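Local structure of DNA polymerase III, beta subunit (Eubacterium rectale, 3T0P) at residues 4-9 / 56-61. The protein probably encircles DNA as a ring-shaped head-to-tail homodimer, tethering DNA polymerases and other proteins to it and giving them processivity. Sequence-based numbering, arbitrary orientation.
Sequences LICSKA and TIIDGT. With EDO (1,2-ethanediol), chain C.
I5 and T61 form an antiparallel hydrogen-bonded pair at the edge of a five-stranded sheet in the N-terminal domain of this DNA polymerase III beta subunit, where a strand passes from one sheet to the next. Strand 52-58 belongs to a different antiparallel sheet; after it the chain runs on, nearly extended, through a short break at D59 and G60 into strand 61-64, laid against strand 3-7. The local directions of 4-7 and 58-61 differ by 119°. Within this pair of segments the beta pairing with strand 3-7 is made by T61, while T56 and I57 bond to L45 and N230 in the other sheet. Two nearly straight bonds close the pair: I5 N donates to T61 O at 2.9 Å, and T61 N donates to I5 O at 2.8 Å with an angle of 170° at the hydrogen. T61 O also receives a CA-H contact from L4 CA at 3.3 Å. The side chains of I5 and T61 lie on the same face of the sheet. G60 passes close to strand 3-7, its CA 3.3 Å from I5 O and 4.2 Å from C6 SG. C6 itself bonds through its backbone to V87, on the next strand. S7 ends strand 3-7 as the N-cap of helix 8-18, its OG bonded to N10 N. An ethanediol, probably from the crystallisation liquor, adds a weak bond from O1 to I5 O. Just before the break in the strand, I58 meets C6: the thiol sits beside its own backbone N (chi1 -65°), which brings SG to 3.8 Å from CG2 of I58.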
ATOM      1  N   LEU B   4      21.020  -6.198 -28.935  1.00 52.02           N
ATOM      2  CA  LEU B   4      20.148  -5.026 -29.080  1.00 51.54           C
ATOM      3  C   LEU B   4      20.595  -3.892 -28.226  1.00 56.57           C
ATOM      4  O   LEU B   4      21.201  -4.135 -27.192  1.00 57.24           O
ATOM      5  CB  LEU B   4      18.678  -5.321 -28.683  1.00 50.56           C
ATOM      6  CG  LEU B   4      18.134  -6.707 -28.804  1.00 55.84           C
ATOM      7  CD1 LEU B   4      16.846  -6.819 -28.054  1.00 54.43           C
ATOM      8  CD2 LEU B   4      17.945  -7.072 -30.260  1.00 63.04           C
ATOM      9  N   ILE B   5      20.190  -2.655 -28.593  1.00 53.91           N
ATOM     10  CA  ILE B   5      20.402  -1.422 -27.827  1.00 53.14           C
ATOM     11  C   ILE B   5      19.046  -0.720 -27.719  1.00 54.88           C
ATOM     12  O   ILE B   5      18.440  -0.428 -28.741  1.00 54.10           O
ATOM     13  CB  ILE B   5      21.496  -0.493 -28.411  1.00 57.23           C
ATOM     14  CG1 ILE B   5      22.742  -1.285 -28.875  1.00 59.04           C
ATOM     15  CG2 ILE B   5      21.896   0.560 -27.360  1.00 57.09           C
ATOM     16  CD1 ILE B   5      23.590  -0.600 -29.908  1.00 69.65           C
ATOM     17  N   CYS B   6      18.562  -0.478 -26.500  1.00 52.16           N
ATOM     18  CA  CYS B   6      17.270   0.166 -26.215  1.00 53.23           C
ATOM     19  C   CYS B   6      17.436   1.214 -25.177  1.00 55.01           C
ATOM     20  O   CYS B   6      18.172   0.975 -24.231  1.00 54.34           O
ATOM     21  CB  CYS B   6      16.251  -0.860 -25.727  1.00 55.03           C
ATOM     22  SG  CYS B   6      15.802  -2.108 -26.941  1.00 61.45           S
ATOM     23  N   SER B   7      16.612   2.278 -25.217  1.00 50.80           N
ATOM     24  CA  SER B   7      16.592   3.243 -24.124  1.00 50.10           C
ATOM     25  C   SER B   7      15.953   2.536 -22.950  1.00 50.25           C
ATOM     26  O   SER B   7      15.047   1.750 -23.168  1.00 49.60           O
ATOM     27  CB  SER B   7      15.836   4.518 -24.496  1.00 54.42           C
ATOM     28  OG  SER B   7      14.487   4.501 -24.055  1.00 69.62           O
ATOM     29  N   LYS B   8      16.457   2.759 -21.730  1.00 44.15           N
ATOM     30  CA  LYS B   8      15.947   2.115 -20.525  1.00 41.87           C
ATOM     31  C   LYS B   8      14.451   2.412 -20.331  1.00 44.91           C
ATOM     32  O   LYS B   8      13.712   1.517 -19.930  1.00 43.38           O
ATOM     33  CB  LYS B   8      16.768   2.560 -19.287  1.00 40.58           C
ATOM     34  CG  LYS B   8      16.299   2.000 -17.932  1.00 46.55           C
ATOM     35  CD  LYS B   8      15.321   2.952 -17.232  1.00 45.88           C
ATOM     36  CE  LYS B   8      14.861   2.520 -15.868  1.00 47.05           C
ATOM     37  NZ  LYS B   8      15.841   2.868 -14.802  1.00 46.94           N
ATOM     38  N   ALA B   9      14.013   3.664 -20.587  1.00 42.31           N
ATOM     39  CA  ALA B   9      12.620   4.083 -20.365  1.00 41.18           C
ATOM     40  C   ALA B   9      11.675   3.324 -21.283  1.00 44.35           C
ATOM     41  O   ALA B   9      10.617   2.898 -20.845  1.00 42.58           O
ATOM     42  CB  ALA B   9      12.472   5.580 -20.572  1.00 41.83           C
ATOM     43  N   THR B  56       4.235  -6.022 -27.198  1.00 48.94           N
ATOM     44  CA  THR B  56       4.530  -4.599 -27.249  1.00 48.89           C
ATOM     45  C   THR B  56       5.816  -4.402 -28.061  1.00 54.12           C
ATOM     46  O   THR B  56       6.685  -5.290 -28.100  1.00 53.09           O
ATOM     47  CB  THR B  56       4.539  -3.995 -25.819  1.00 58.93           C
ATOM     48  OG1 THR B  56       4.277  -2.596 -25.876  1.00 61.43           O
ATOM     49  CG2 THR B  56       5.814  -4.274 -25.053  1.00 55.35           C
ATOM     50  N   ILE B  57       5.882  -3.278 -28.795  1.00 52.06           N
ATOM     51  CA  ILE B  57       7.027  -2.947 -29.637  1.00 53.10           C
ATOM     52  C   ILE B  57       7.891  -1.950 -28.888  1.00 55.33           C
ATOM     53  O   ILE B  57       7.377  -0.948 -28.373  1.00 56.67           O
ATOM     54  CB  ILE B  57       6.622  -2.436 -31.046  1.00 57.86           C
ATOM     55  CG1 ILE B  57       5.814  -3.503 -31.850  1.00 60.26           C
ATOM     56  CG2 ILE B  57       7.833  -1.932 -31.858  1.00 59.06           C
ATOM     57  CD1 ILE B  57       6.598  -4.774 -32.323  1.00 71.61           C
ATOM     58  N   ILE B  58       9.184  -2.262 -28.784  1.00 49.30           N
ATOM     59  CA  ILE B  58      10.184  -1.418 -28.112  1.00 48.83           C
ATOM     60  C   ILE B  58      11.012  -0.722 -29.167  1.00 55.32           C
ATOM     61  O   ILE B  58      11.487  -1.373 -30.102  1.00 53.56           O
ATOM     62  CB  ILE B  58      11.086  -2.233 -27.137  1.00 51.07           C
ATOM     63  CG1 ILE B  58      10.264  -3.067 -26.137  1.00 50.89           C
ATOM     64  CG2 ILE B  58      12.112  -1.366 -26.421  1.00 53.31           C
ATOM     65  CD1 ILE B  58       9.175  -2.312 -25.338  1.00 56.37           C
ATOM     66  N   ASP B  59      11.159   0.610 -29.041  1.00 55.69           N
ATOM     67  CA  ASP B  59      12.034   1.362 -29.946  1.00 57.33           C
ATOM     68  C   ASP B  59      13.459   1.026 -29.558  1.00 58.01           C
ATOM     69  O   ASP B  59      13.771   0.936 -28.371  1.00 59.08           O
ATOM     70  CB  ASP B  59      11.769   2.881 -29.885  1.00 60.37           C
ATOM     71  CG  ASP B  59      10.449   3.317 -30.512  1.00 80.80           C
ATOM     72  OD1 ASP B  59      10.242   3.044 -31.724  1.00 84.23           O
ATOM     73  OD2 ASP B  59       9.631   3.952 -29.801  1.00 90.13           O
ATOM     74  N   GLY B  60      14.284   0.773 -30.547  1.00 52.89           N
ATOM     75  CA  GLY B  60      15.675   0.421 -30.334  1.00 52.43           C
ATOM     76  C   GLY B  60      16.368  -0.026 -31.595  1.00 59.06           C
ATOM     77  O   GLY B  60      15.761  -0.056 -32.666  1.00 59.87           O
ATOM     78  N   THR B  61      17.637  -0.406 -31.458  1.00 56.29           N
ATOM     79  CA  THR B  61      18.492  -0.832 -32.550  1.00 56.54           C
ATOM     80  C   THR B  61      18.788  -2.310 -32.428  1.00 63.30           C
ATOM     81  O   THR B  61      19.226  -2.771 -31.367  1.00 62.02           O
ATOM     82  CB  THR B  61      19.779   0.007 -32.526  1.00 62.85           C
ATOM     83  OG1 THR B  61      19.417   1.386 -32.594  1.00 65.05           O
ATOM     84  CG2 THR B  61      20.757  -0.340 -33.671  1.00 61.99           C
TER
HETATM   85  C1  EDO C 381      17.805   4.003 -28.920  1.00 80.81           C
HETATM   86  O1  EDO C 381      18.186   2.880 -28.116  1.00 81.30           O
HETATM   87  C2  EDO C 381      19.062   4.742 -29.363  1.00 80.81           C
HETATM   88  O2  EDO C 381      20.037   3.792 -29.813  1.00 86.50           O